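Local coordinates for UDP-N-acetylglucosamine pyrophosphorylase (Entamoeba histolytica, PDB 3OC9), which probably catalyses the transfer of a uridylyl group from UTP to N-acetylglucosamine 1-phosphate, forming UDP-N-acetylglucosamine and diphosphate, at residues H126-G131 and K165-L170; K219-G224 and I327-E332; L79-S84 and S380-F385; H53-F58 and N185-L190. All blocks are in the same frame, centred on the assembly; numbering follows the deposited sequence. Where two conformers were deposited one is given.

Interaction 1: residues H126-G131 and K165-L170; sequences HCFPQG and KDNGIL. With EDO (1,2-ethanediol), chain C.
A Schellman motif that closes helix 160-166 brings N167 and I169 against F128 and P129 of strand 125-134. G168, at the positive phi that glycine tolerates best, reverses the chain there; its N bonds to K165 O and I169 N reaches back to L164 O, while G168 also serves as N-cap for helix 169-176. The turn delivers I169 over the phenyl ring. Its CD1 sits over one face of F128, 3.8 Å from the ring centroid and 22° off the ring normal, a CH-pi contact that leans toward CD1 of the ring. F128 has CG between its backbone N and carbonyl carbon (chi1 68°), and L160, A163 and L164 pack on it too. A branched aliphatic chain suits this buried, apolar place. N167 instead works at the ring's edge, where its ND2 lies 4.0 Å from F128 CD2. ND2 donates to P129 O over 3.2 Å, a bent bond of 139° at the donor hydrogen, and more strongly to A163 O, so one amide ties the helix end to the strand. Further along, Q130 OE1 accepts from O1 of an ethanediol molecule at 3.1 Å. Such helix-on-sheet packing is characteristic of the layered alpha/beta nucleotidyltransferase fold.

Interaction 2: residues K219-G224 and I327-E332; sequences KEEKVG and IQRFIE
E221 and R329 form a surface salt bridge between the loop joining strands 209-215 and 225-229 and the first turn of helix 329-332, in the GT-A-like alpha/beta fold of this family. In the backbone, Q328 is the N-cap of the short helix, its O accepting from I331 N and E332 N; K222, next to E221, is the centre of an inverse gamma turn. Between the segments the contact is polar; around it, the R329 side chain also touches V214 of strand 209-215. Two extended chains come from opposite directions; E221 has CG anti to the backbone N (chi1 -174°), which carries its carboxylate out toward the guanidinium. Long chains suit a link between two elements whose backbones stay well apart. The grip is end-on, through both terminal nitrogens, with the carboxylate and guanidinium planes 41° apart. Each acid oxygen is met on its syn side. Both groups have a second partner: E221 OE1 also accepts from G217 N, and R329 NH2 also donates to K215 O, which limits their rotation. Of the bonds to E221 OE2, that from R329 NH2 measures 3.1 Å, and that from R329 NH1 2.8 Å and 156° at the hydrogen.

Interaction 3: residues L79-S84 and S380-F385; sequences LQELAS and SFRKSF
L79, E81 and L82 on helix 68-87 face R382 and F385 of the loop that follows strand 377-379, so that a late part of the chain packs against a helix of the alpha/beta nucleotidyltransferase fold. The contact has an apolar side and a charged side, distinguished by how the side chains are turned. L79 lies over the phenyl ring of F385: its CD2 is 4.0 Å from the ring centroid and 14° off the normal, a CH-pi contact made with a face rather than an edge. F385 has CG anti to the backbone N, which directs the ring toward helix 68-87. Three residues on, about one turn, L82 crosses F385 at about a right angle and touches the root of the side chain, CD1 to F385 CB at 3.9 Å. P196 of helix 196-204 touches both L79 and F385, continuing the apolar patch in which leucine and phenylalanine belong. E81 projects from the partly exposed side, where R382, bent at its second torsion (chi2 70°), crosses it nearly perpendicularly. The arginine uses a single nitrogen. Its bond lies close to the guanidinium plane yet approaches the carboxylate steeply from above, so this is a one-point grip, and R78 is the stronger partner of the same oxygen. At the base of the loop, S380 OG accepts from R382 N at 3.1 Å, an ST turn. Across the contact, R382 NH1 stands 3.0 Å from E81 OE1, with 162° at the hydrogen.

Interaction 4: residues H53-F58 and N185-L190; sequences HPKGMF and NVDNIL
K55 reaches over V186 to D187, linking the end of the glycine-rich loop after strand 36-41 to the loop after strand 180-184. The lysine's shape explains how it meets two unlike neighbours. CG leaves anti to the backbone N (chi1 178°), and the chain then bends at its second and fourth torsions instead of running straight. The first methylenes therefore pass V186, with K55 CG 3.9 Å from V186 CG1, while the ammonium end turns back to the acid. V186 places CG1 between its backbone N and carbonyl carbon (chi1 76°), presenting that methyl to the lysine. G56, with no side chain, meets V186 CG2 through its CA at 4.3 Å. D187 was modelled in two conformers; in the one described, and so perhaps only part of the time, its OD1 lies 2.8 Å from K55 NZ in a salt bridge whose donor stands well above the carboxylate plane. L336 O is a second acceptor for the same nitrogen, which helps to fix the chain's end, and K337 makes a long, weak ion pair with D187 OD2. Farther on, N188 OD1 accepts from L190 N at 3.2 Å, an Asx turn that shapes the loop beyond the acid. I68 packs against both K55 and V186. The lysine closes the GxGxR...PK signature of sugar nucleotidyltransferases, and D187 belongs to an NVDN stretch; in relatives these elements line the nucleotide and metal site, so this pairing of loops probably borders that site.

Overall arrangement
The four contacts lie in one alpha/beta fold. Interaction 4 lies nearest the middle, its centre about 9 Å from the centre of the chain, and joins two loops that leave parallel neighbouring strands; interactions 1 and 3 lie farther out and pack helix ends or faces with aromatic rings at their hearts. These three are partly buried. Interaction 2 is a surface contact held by charge, whereas interactions 3 and 4 combine a salt bridge with apolar packing and interaction 1 uses a hydrogen bond from a side-chain amide. Interaction 2 adjoins interaction 4 where N188 ND2 lies 3.0 Å from E332 O, and F381 of interaction 3 packs on I189. Interaction 1 touches none of the others.

Interaction 1: residues H126-G131 and K165-L170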
loop_
_atom_site.group_PDB
_atom_site.type_symbol
_atom_site.label_atom_id
_atom_site.label_comp_id
_atom_site.label_asym_id
_atom_site.label_seq_id
_atom_site.Cartn_x
_atom_site.Cartn_y
_atom_site.Cartn_z
ATOM N N HIS A 126 13.445 -8.034 5.263
ATOM C CA HIS A 126 13.172 -8.511 6.642
ATOM C C HIS A 126 11.712 -8.957 6.866
ATOM O O HIS A 126 10.838 -8.113 7.157
ATOM C CB HIS A 126 13.533 -7.421 7.682
ATOM C CG HIS A 126 14.852 -6.745 7.437
ATOM N ND1 HIS A 126 16.038 -7.208 7.976
ATOM C CD2 HIS A 126 15.169 -5.628 6.730
ATOM C CE1 HIS A 126 17.030 -6.418 7.596
ATOM N NE2 HIS A 126 16.530 -5.446 6.843
ATOM N N CYS A 127 11.459 -10.269 6.783
ATOM C CA CYS A 127 10.115 -10.820 7.065
ATOM C C CYS A 127 9.909 -10.980 8.581
ATOM O O CYS A 127 10.809 -11.491 9.288
ATOM C CB CYS A 127 9.907 -12.180 6.344
ATOM S SG CYS A 127 9.881 -12.150 4.521
ATOM N N PHE A 128 8.762 -10.514 9.091
ATOM C CA PHE A 128 8.411 -10.628 10.545
ATOM C C PHE A 128 6.945 -11.051 10.802
ATOM O O PHE A 128 6.052 -10.661 10.055
ATOM C CB PHE A 128 8.737 -9.327 11.304
ATOM C CG PHE A 128 7.868 -8.137 10.918
ATOM C CD1 PHE A 128 8.091 -7.426 9.707
ATOM C CD2 PHE A 128 6.841 -7.708 11.764
ATOM C CE1 PHE A 128 7.275 -6.324 9.356
ATOM C CE2 PHE A 128 6.029 -6.609 11.429
ATOM C CZ PHE A 128 6.247 -5.909 10.219
ATOM N N PRO A 129 6.684 -11.849 11.874
ATOM C CA PRO A 129 5.290 -12.304 12.069
ATOM C C PRO A 129 4.427 -11.406 12.973
ATOM O O PRO A 129 4.937 -10.830 13.939
ATOM C CB PRO A 129 5.466 -13.697 12.707
ATOM C CG PRO A 129 6.774 -13.580 13.495
ATOM C CD PRO A 129 7.649 -12.639 12.673
ATOM N N GLN A 130 3.137 -11.292 12.644
ATOM C CA GLN A 130 2.118 -10.691 13.545
ATOM C C GLN A 130 1.370 -11.804 14.304
ATOM O O GLN A 130 1.457 -12.988 13.932
ATOM C CB GLN A 130 1.128 -9.790 12.763
ATOM C CG GLN A 130 0.199 -10.568 11.788
ATOM C CD GLN A 130 -0.784 -9.697 10.982
ATOM O OE1 GLN A 130 -0.809 -9.752 9.736
ATOM N NE2 GLN A 130 -1.623 -8.932 11.680
ATOM N N GLY A 131 0.649 -11.431 15.362
ATOM C CA GLY A 131 -0.173 -12.386 16.135
ATOM C C GLY A 131 -1.352 -12.964 15.357
ATOM O O GLY A 131 -1.843 -12.341 14.417
ATOM N N LYS A 165 7.566 -3.483 17.442
ATOM C CA LYS A 165 8.286 -3.435 18.733
ATOM C C LYS A 165 8.798 -4.824 19.169
ATOM O O LYS A 165 9.996 -4.989 19.487
ATOM C CB LYS A 165 7.424 -2.795 19.836
ATOM C CG LYS A 165 8.174 -2.674 21.183
ATOM C CD LYS A 165 7.300 -2.095 22.303
ATOM C CE LYS A 165 7.988 -2.290 23.667
ATOM N NZ LYS A 165 7.023 -2.161 24.799
ATOM N N ASP A 166 7.896 -5.811 19.163
ATOM C CA ASP A 166 8.172 -7.176 19.660
ATOM C C ASP A 166 9.259 -7.931 18.878
ATOM O O ASP A 166 9.983 -8.750 19.457
ATOM C CB ASP A 166 6.873 -8.006 19.677
ATOM C CG ASP A 166 5.899 -7.587 20.780
ATOM O OD1 ASP A 166 6.253 -6.775 21.662
ATOM O OD2 ASP A 166 4.745 -8.080 20.746
ATOM N N ASN A 167 9.386 -7.638 17.579
ATOM C CA ASN A 167 10.388 -8.275 16.702
ATOM C C ASN A 167 11.737 -7.514 16.602
ATOM O O ASN A 167 12.607 -7.867 15.781
ATOM C CB ASN A 167 9.784 -8.512 15.305
ATOM C CG ASN A 167 8.790 -9.671 15.279
ATOM O OD1 ASN A 167 9.192 -10.845 15.235
ATOM N ND2 ASN A 167 7.484 -9.354 15.316
ATOM N N GLY A 168 11.885 -6.464 17.418
ATOM C CA GLY A 168 13.115 -5.660 17.486
ATOM C C GLY A 168 13.367 -4.675 16.348
ATOM O O GLY A 168 14.488 -4.149 16.201
ATOM N N ILE A 169 12.340 -4.441 15.531
ATOM C CA ILE A 169 12.479 -3.579 14.347
ATOM C C ILE A 169 12.613 -2.093 14.716
ATOM O O ILE A 169 13.358 -1.351 14.046
ATOM C CB ILE A 169 11.344 -3.864 13.302
ATOM C CG1 ILE A 169 11.551 -5.276 12.711
ATOM C CG2 ILE A 169 11.303 -2.757 12.189
ATOM C CD1 ILE A 169 10.351 -5.788 11.899
ATOM N N LEU A 170 11.926 -1.643 15.774
ATOM C CA LEU A 170 12.116 -0.254 16.221
ATOM C C LEU A 170 13.553 -0.002 16.734
ATOM O O LEU A 170 14.152 1.045 16.439
ATOM C CB LEU A 170 11.043 0.202 17.240
ATOM C CG LEU A 170 9.555 0.046 16.836
ATOM C CD1 LEU A 170 8.637 0.613 17.919
ATOM C CD2 LEU A 170 9.260 0.720 15.493
HETATM C C1 EDO C . -4.567 -9.002 9.235
HETATM O O1 EDO C . -3.379 -8.292 8.836
HETATM C C2 EDO C . -5.505 -9.301 8.061
HETATM O O2 EDO C . -6.353 -8.171 7.785
#

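Interaction 2: residues K219-G224 and I327-E332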
loop_
_atom_site.group_PDB
_atom_site.type_symbol
_atom_site.label_atom_id
_atom_site.label_comp_id
_atom_site.label_asym_id
_atom_site.label_seq_id
_atom_site.Cartn_x
_atom_site.Cartn_y
_atom_site.Cartn_z
ATOM N N LYS A 219 -21.342 10.064 -4.361
ATOM C CA LYS A 219 -21.878 9.763 -3.007
ATOM C C LYS A 219 -21.703 8.299 -2.553
ATOM O O LYS A 219 -21.362 8.024 -1.384
ATOM C CB LYS A 219 -23.358 10.185 -2.893
ATOM C CG LYS A 219 -24.032 9.878 -1.531
ATOM C CD LYS A 219 -25.530 10.227 -1.566
ATOM C CE LYS A 219 -26.287 9.792 -0.307
ATOM N NZ LYS A 219 -26.310 8.303 -0.092
ATOM N N GLU A 220 -21.930 7.367 -3.480
ATOM C CA GLU A 220 -21.900 5.937 -3.175
ATOM C C GLU A 220 -20.534 5.276 -3.401
ATOM O O GLU A 220 -20.436 4.032 -3.409
ATOM C CB GLU A 220 -22.988 5.196 -3.988
ATOM C CG GLU A 220 -24.419 5.771 -3.861
ATOM C CD GLU A 220 -24.699 6.983 -4.762
ATOM O OE1 GLU A 220 -23.873 7.318 -5.642
ATOM O OE2 GLU A 220 -25.768 7.614 -4.595
ATOM N N GLU A 221 -19.480 6.075 -3.593
ATOM C CA GLU A 221 -18.128 5.515 -3.757
ATOM C C GLU A 221 -17.683 4.760 -2.485
ATOM O O GLU A 221 -17.798 5.302 -1.389
ATOM C CB GLU A 221 -17.106 6.606 -4.142
ATOM C CG GLU A 221 -15.718 6.031 -4.466
ATOM C CD GLU A 221 -14.632 7.056 -4.714
ATOM O OE1 GLU A 221 -14.890 8.275 -4.722
ATOM O OE2 GLU A 221 -13.476 6.628 -4.892
ATOM N N LYS A 222 -17.189 3.522 -2.642
ATOM C CA LYS A 222 -16.798 2.674 -1.488
ATOM C C LYS A 222 -15.397 3.022 -0.970
ATOM O O LYS A 222 -14.442 2.250 -1.137
ATOM C CB LYS A 222 -16.871 1.171 -1.839
ATOM C CG LYS A 222 -18.149 0.715 -2.546
ATOM C CD LYS A 222 -19.335 0.665 -1.614
ATOM C CE LYS A 222 -20.521 -0.081 -2.234
ATOM N NZ LYS A 222 -20.395 -1.567 -2.072
ATOM N N VAL A 223 -15.289 4.200 -0.363
ATOM C CA VAL A 223 -14.048 4.688 0.239
ATOM C C VAL A 223 -14.359 5.346 1.609
ATOM O O VAL A 223 -15.370 6.035 1.753
ATOM C CB VAL A 223 -13.299 5.668 -0.744
ATOM C CG1 VAL A 223 -14.039 7.005 -0.912
ATOM C CG2 VAL A 223 -11.874 5.901 -0.303
ATOM N N GLY A 224 -13.517 5.102 2.612
ATOM C CA GLY A 224 -13.638 5.823 3.905
ATOM C C GLY A 224 -13.129 7.266 3.804
ATOM O O GLY A 224 -12.271 7.562 2.950
ATOM N N ILE A 327 -3.254 12.949 -4.145
ATOM C CA ILE A 327 -2.738 12.274 -5.366
ATOM C C ILE A 327 -3.798 12.202 -6.483
ATOM O O ILE A 327 -4.997 12.252 -6.206
ATOM C CB ILE A 327 -2.186 10.837 -5.068
ATOM C CG1 ILE A 327 -3.303 9.940 -4.489
ATOM C CG2 ILE A 327 -0.990 10.956 -4.087
ATOM C CD1 ILE A 327 -3.079 8.410 -4.676
ATOM N N GLN A 328 -3.351 12.086 -7.737
ATOM C CA GLN A 328 -4.264 11.867 -8.870
ATOM C C GLN A 328 -4.468 10.366 -9.091
ATOM O O GLN A 328 -3.502 9.606 -9.049
ATOM C CB GLN A 328 -3.682 12.484 -10.143
ATOM C CG GLN A 328 -3.551 14.004 -10.088
ATOM C CD GLN A 328 -4.873 14.687 -9.752
ATOM O OE1 GLN A 328 -5.841 14.590 -10.511
ATOM N NE2 GLN A 328 -4.921 15.372 -8.605
ATOM N N ARG A 329 -5.713 9.936 -9.335
ATOM C CA ARG A 329 -5.978 8.497 -9.545
ATOM C C ARG A 329 -5.185 8.009 -10.764
ATOM O O ARG A 329 -4.682 6.884 -10.776
ATOM C CB ARG A 329 -7.491 8.202 -9.733
ATOM C CG ARG A 329 -8.382 8.612 -8.523
ATOM C CD ARG A 329 -9.902 8.414 -8.779
ATOM N NE ARG A 329 -10.717 9.105 -7.765
ATOM C CZ ARG A 329 -11.467 8.506 -6.851
ATOM N NH1 ARG A 329 -11.555 7.181 -6.800
ATOM N NH2 ARG A 329 -12.153 9.246 -5.983
ATOM N N PHE A 330 -5.064 8.863 -11.785
ATOM C CA PHE A 330 -4.413 8.464 -13.051
ATOM C C PHE A 330 -2.911 8.133 -12.852
ATOM O O PHE A 330 -2.315 7.332 -13.591
ATOM C CB PHE A 330 -4.657 9.570 -14.109
ATOM C CG PHE A 330 -3.962 9.347 -15.423
ATOM C CD1 PHE A 330 -4.625 8.701 -16.477
ATOM C CD2 PHE A 330 -2.665 9.818 -15.634
ATOM C CE1 PHE A 330 -3.992 8.493 -17.705
ATOM C CE2 PHE A 330 -2.023 9.610 -16.866
ATOM C CZ PHE A 330 -2.689 8.951 -17.902
ATOM N N ILE A 331 -2.312 8.759 -11.837
ATOM C CA ILE A 331 -0.886 8.606 -11.533
ATOM C C ILE A 331 -0.602 7.463 -10.513
ATOM O O ILE A 331 0.351 6.682 -10.697
ATOM C CB ILE A 331 -0.290 9.956 -10.974
ATOM C CG1 ILE A 331 -0.516 11.139 -11.949
ATOM C CG2 ILE A 331 1.185 9.804 -10.498
ATOM C CD1 ILE A 331 0.394 11.162 -13.201
ATOM N N GLU A 332 -1.396 7.366 -9.443
ATOM C CA GLU A 332 -1.022 6.454 -8.312
ATOM C C GLU A 332 -2.174 5.624 -7.694
ATOM O O GLU A 332 -2.086 5.234 -6.516
ATOM C CB GLU A 332 -0.197 7.210 -7.219
ATOM C CG GLU A 332 0.742 6.302 -6.352
ATOM C CD GLU A 332 1.493 7.003 -5.191
ATOM O OE1 GLU A 332 2.169 6.278 -4.413
ATOM O OE2 GLU A 332 1.407 8.247 -5.024
#

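Interaction 3: residues L79-S84 and S380-F385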
loop_
_atom_site.group_PDB
_atom_site.type_symbol
_atom_site.label_atom_id
_atom_site.label_comp_id
_atom_site.label_asym_id
_atom_site.label_seq_id
_atom_site.Cartn_x
_atom_site.Cartn_y
_atom_site.Cartn_z
ATOM N N LEU A 79 14.885 3.873 -7.238
ATOM C CA LEU A 79 14.958 4.916 -6.220
ATOM C C LEU A 79 16.361 5.022 -5.599
ATOM O O LEU A 79 16.885 6.135 -5.425
ATOM C CB LEU A 79 13.883 4.686 -5.122
ATOM C CG LEU A 79 12.440 4.974 -5.581
ATOM C CD1 LEU A 79 11.426 4.372 -4.582
ATOM C CD2 LEU A 79 12.223 6.506 -5.719
ATOM N N GLN A 80 16.987 3.880 -5.288
ATOM C CA GLN A 80 18.376 3.899 -4.779
ATOM C C GLN A 80 19.352 4.564 -5.780
ATOM O O GLN A 80 20.221 5.349 -5.384
ATOM C CB GLN A 80 18.869 2.473 -4.416
ATOM C CG GLN A 80 18.254 1.905 -3.099
ATOM C CD GLN A 80 18.588 0.420 -2.827
ATOM O OE1 GLN A 80 18.238 -0.112 -1.766
ATOM N NE2 GLN A 80 19.244 -0.248 -3.781
ATOM N N GLU A 81 19.174 4.235 -7.055
ATOM C CA GLU A 81 19.999 4.758 -8.174
ATOM C C GLU A 81 19.868 6.285 -8.337
ATOM O O GLU A 81 20.878 6.984 -8.447
ATOM C CB GLU A 81 19.613 4.038 -9.461
ATOM C CG GLU A 81 20.472 4.355 -10.684
ATOM C CD GLU A 81 20.196 3.401 -11.843
ATOM O OE1 GLU A 81 19.034 3.294 -12.312
ATOM O OE2 GLU A 81 21.173 2.751 -12.285
ATOM N N LEU A 82 18.637 6.797 -8.324
ATOM C CA LEU A 82 18.390 8.248 -8.403
ATOM C C LEU A 82 19.045 9.035 -7.246
ATOM O O LEU A 82 19.656 10.106 -7.470
ATOM C CB LEU A 82 16.875 8.546 -8.499
ATOM C CG LEU A 82 16.150 8.120 -9.791
ATOM C CD1 LEU A 82 14.634 8.445 -9.747
ATOM C CD2 LEU A 82 16.773 8.798 -11.029
ATOM N N ALA A 83 18.908 8.514 -6.024
ATOM C CA ALA A 83 19.543 9.103 -4.852
ATOM C C ALA A 83 21.081 9.087 -4.958
ATOM O O ALA A 83 21.743 10.056 -4.547
ATOM C CB ALA A 83 19.084 8.396 -3.569
ATOM N N SER A 84 21.630 7.984 -5.479
ATOM C CA SER A 84 23.090 7.847 -5.643
ATOM C C SER A 84 23.639 8.841 -6.672
ATOM O O SER A 84 24.701 9.451 -6.442
ATOM C CB SER A 84 23.481 6.399 -6.003
ATOM O OG SER A 84 24.893 6.262 -6.213
ATOM N N SER A 380 9.717 -0.691 -17.912
ATOM C CA SER A 380 10.155 -1.384 -16.682
ATOM C C SER A 380 10.303 -0.430 -15.491
ATOM O O SER A 380 10.842 0.669 -15.641
ATOM C CB SER A 380 11.474 -2.119 -16.903
ATOM O OG SER A 380 11.887 -2.759 -15.695
ATOM N N PHE A 381 9.810 -0.855 -14.319
ATOM C CA PHE A 381 9.998 -0.092 -13.065
ATOM C C PHE A 381 11.502 0.060 -12.733
ATOM O O PHE A 381 11.887 0.935 -11.940
ATOM C CB PHE A 381 9.277 -0.784 -11.879
ATOM C CG PHE A 381 7.778 -0.489 -11.756
ATOM C CD1 PHE A 381 7.022 0.021 -12.813
ATOM C CD2 PHE A 381 7.119 -0.790 -10.561
ATOM C CE1 PHE A 381 5.637 0.246 -12.671
ATOM C CE2 PHE A 381 5.747 -0.574 -10.410
ATOM C CZ PHE A 381 5.005 -0.045 -11.469
ATOM N N ARG A 382 12.353 -0.788 -13.318
ATOM C CA ARG A 382 13.806 -0.645 -13.148
ATOM C C ARG A 382 14.404 0.529 -13.962
ATOM O O ARG A 382 15.450 1.076 -13.593
ATOM C CB ARG A 382 14.534 -1.981 -13.447
ATOM C CG ARG A 382 16.043 -1.980 -13.220
ATOM C CD ARG A 382 16.420 -1.910 -11.728
ATOM N NE ARG A 382 17.857 -1.708 -11.513
ATOM C CZ ARG A 382 18.482 -0.530 -11.522
ATOM N NH1 ARG A 382 17.818 0.603 -11.742
ATOM N NH2 ARG A 382 19.795 -0.485 -11.302
ATOM N N LYS A 383 13.713 0.934 -15.030
ATOM C CA LYS A 383 14.205 1.957 -15.987
ATOM C C LYS A 383 13.795 3.439 -15.775
ATOM O O LYS A 383 14.548 4.345 -16.157
ATOM C CB LYS A 383 13.842 1.545 -17.422
ATOM C CG LYS A 383 14.392 0.181 -17.854
ATOM C CD LYS A 383 15.901 0.195 -18.071
ATOM C CE LYS A 383 16.282 0.829 -19.406
ATOM N NZ LYS A 383 17.758 0.760 -19.619
ATOM N N SER A 384 12.611 3.687 -15.204
ATOM C CA SER A 384 12.109 5.060 -14.991
ATOM C C SER A 384 11.140 5.053 -13.784
ATOM O O SER A 384 10.349 4.122 -13.633
ATOM C CB SER A 384 11.422 5.611 -16.271
ATOM O OG SER A 384 11.259 7.032 -16.252
ATOM N N PHE A 385 11.241 6.076 -12.931
ATOM C CA PHE A 385 10.337 6.263 -11.779
ATOM C C PHE A 385 9.104 7.090 -12.193
ATOM O O PHE A 385 7.956 6.620 -12.073
ATOM C CB PHE A 385 11.123 6.899 -10.610
ATOM C CG PHE A 385 10.267 7.312 -9.408
ATOM C CD1 PHE A 385 9.593 6.357 -8.645
ATOM C CD2 PHE A 385 10.149 8.656 -9.051
ATOM C CE1 PHE A 385 8.807 6.741 -7.523
ATOM C CE2 PHE A 385 9.367 9.047 -7.933
ATOM C CZ PHE A 385 8.688 8.080 -7.182
#

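Interaction 4: residues H53-F58 and N185-L190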
loop_
_atom_site.group_PDB
_atom_site.type_symbol
_atom_site.label_atom_id
_atom_site.label_comp_id
_atom_site.label_asym_id
_atom_site.label_seq_id
_atom_site.Cartn_x
_atom_site.Cartn_y
_atom_site.Cartn_z
ATOM N N HIS A 53 -1.872 -18.954 -2.685
ATOM C CA HIS A 53 -0.532 -18.557 -2.207
ATOM C C HIS A 53 -0.610 -17.071 -1.805
ATOM O O HIS A 53 -1.558 -16.385 -2.210
ATOM C CB HIS A 53 0.523 -18.736 -3.315
ATOM C CG HIS A 53 0.665 -20.146 -3.816
ATOM N ND1 HIS A 53 1.371 -21.114 -3.129
ATOM C CD2 HIS A 53 0.205 -20.746 -4.942
ATOM C CE1 HIS A 53 1.331 -22.252 -3.806
ATOM N NE2 HIS A 53 0.627 -22.056 -4.908
ATOM N N PRO A 54 0.376 -16.560 -1.021
ATOM C CA PRO A 54 0.350 -15.126 -0.654
ATOM C C PRO A 54 0.298 -14.211 -1.885
ATOM O O PRO A 54 0.968 -14.473 -2.880
ATOM C CB PRO A 54 1.676 -14.922 0.093
ATOM C CG PRO A 54 2.067 -16.272 0.562
ATOM C CD PRO A 54 1.550 -17.249 -0.446
ATOM N N LYS A 55 -0.496 -13.143 -1.800
ATOM C CA LYS A 55 -0.788 -12.268 -2.945
ATOM C C LYS A 55 0.456 -11.689 -3.652
ATOM O O LYS A 55 0.451 -11.516 -4.868
ATOM C CB LYS A 55 -1.748 -11.142 -2.486
ATOM C CG LYS A 55 -2.134 -10.099 -3.545
ATOM C CD LYS A 55 -3.205 -10.620 -4.489
ATOM C CE LYS A 55 -4.059 -9.479 -5.061
ATOM N NZ LYS A 55 -5.114 -8.992 -4.114
ATOM N N GLY A 56 1.518 -11.386 -2.901
ATOM C CA GLY A 56 2.746 -10.839 -3.504
ATOM C C GLY A 56 3.398 -11.738 -4.561
ATOM O O GLY A 56 4.157 -11.266 -5.422
ATOM N N MET A 57 3.108 -13.038 -4.493
ATOM C CA MET A 57 3.684 -14.032 -5.428
ATOM C C MET A 57 2.941 -14.134 -6.780
ATOM O O MET A 57 3.400 -14.846 -7.702
ATOM C CB MET A 57 3.771 -15.422 -4.732
ATOM C CG MET A 57 4.835 -15.469 -3.605
ATOM S SD MET A 57 4.767 -16.922 -2.485
ATOM C CE MET A 57 5.192 -18.247 -3.600
ATOM N N PHE A 58 1.801 -13.441 -6.888
ATOM C CA PHE A 58 0.938 -13.470 -8.106
ATOM C C PHE A 58 1.612 -12.856 -9.318
ATOM O O PHE A 58 2.108 -11.733 -9.243
ATOM C CB PHE A 58 -0.409 -12.756 -7.868
ATOM C CG PHE A 58 -1.369 -12.846 -9.063
ATOM C CD1 PHE A 58 -1.432 -11.816 -10.007
ATOM C CD2 PHE A 58 -2.169 -13.977 -9.253
ATOM C CE1 PHE A 58 -2.303 -11.885 -11.115
ATOM C CE2 PHE A 58 -3.047 -14.072 -10.373
ATOM C CZ PHE A 58 -3.111 -13.006 -11.292
ATOM N N ASN A 185 -0.646 -0.909 1.076
ATOM C CA ASN A 185 -1.279 -2.223 0.824
ATOM C C ASN A 185 -0.724 -2.887 -0.438
ATOM O O ASN A 185 -0.267 -2.197 -1.351
ATOM C CB ASN A 185 -2.814 -2.085 0.752
ATOM N N VAL A 186 -0.761 -4.216 -0.486
ATOM C CA VAL A 186 -0.153 -4.994 -1.579
ATOM C C VAL A 186 -0.929 -4.934 -2.932
ATOM O O VAL A 186 -0.369 -5.236 -3.991
ATOM C CB VAL A 186 0.087 -6.475 -1.108
ATOM C CG1 VAL A 186 -1.211 -7.275 -1.071
ATOM C CG2 VAL A 186 1.146 -7.164 -1.975
ATOM N N ASP A 187 -2.181 -4.475 -2.893
ATOM C CA ASP A 187 -3.080 -4.564 -4.056
ATOM C C ASP A 187 -2.917 -3.425 -5.088
ATOM O O ASP A 187 -3.376 -3.556 -6.229
ATOM C CB ASP A 187 -4.547 -4.643 -3.584
ATOM C CG ASP A 187 -4.852 -5.912 -2.770
ATOM O OD1 ASP A 187 -4.020 -6.839 -2.728
ATOM O OD2 ASP A 187 -5.947 -5.989 -2.172
ATOM N N ASN A 188 -2.298 -2.302 -4.699
ATOM C CA ASN A 188 -2.159 -1.132 -5.631
ATOM C C ASN A 188 -0.886 -1.156 -6.498
ATOM O O ASN A 188 0.202 -0.813 -6.039
ATOM C CB ASN A 188 -2.268 0.199 -4.851
ATOM C CG ASN A 188 -2.252 1.461 -5.753
ATOM O OD1 ASN A 188 -2.083 1.405 -6.992
ATOM N ND2 ASN A 188 -2.425 2.621 -5.106
ATOM N N ILE A 189 -1.043 -1.563 -7.761
ATOM C CA ILE A 189 0.089 -1.821 -8.664
ATOM C C ILE A 189 0.895 -0.531 -9.011
ATOM O O ILE A 189 2.117 -0.575 -9.229
ATOM C CB ILE A 189 -0.429 -2.556 -9.976
ATOM C CG1 ILE A 189 -1.278 -3.813 -9.624
ATOM C CG2 ILE A 189 0.706 -2.859 -10.971
ATOM C CD1 ILE A 189 -0.619 -4.836 -8.653
ATOM N N LEU A 190 0.217 0.611 -9.013
ATOM C CA LEU A 190 0.871 1.897 -9.354
ATOM C C LEU A 190 1.560 2.631 -8.193
ATOM O O LEU A 190 2.122 3.720 -8.410
ATOM C CB LEU A 190 -0.117 2.833 -10.078
ATOM C CG LEU A 190 -0.718 2.281 -11.388
ATOM C CD1 LEU A 190 -1.700 3.251 -12.020
ATOM C CD2 LEU A 190 0.368 1.930 -12.404
#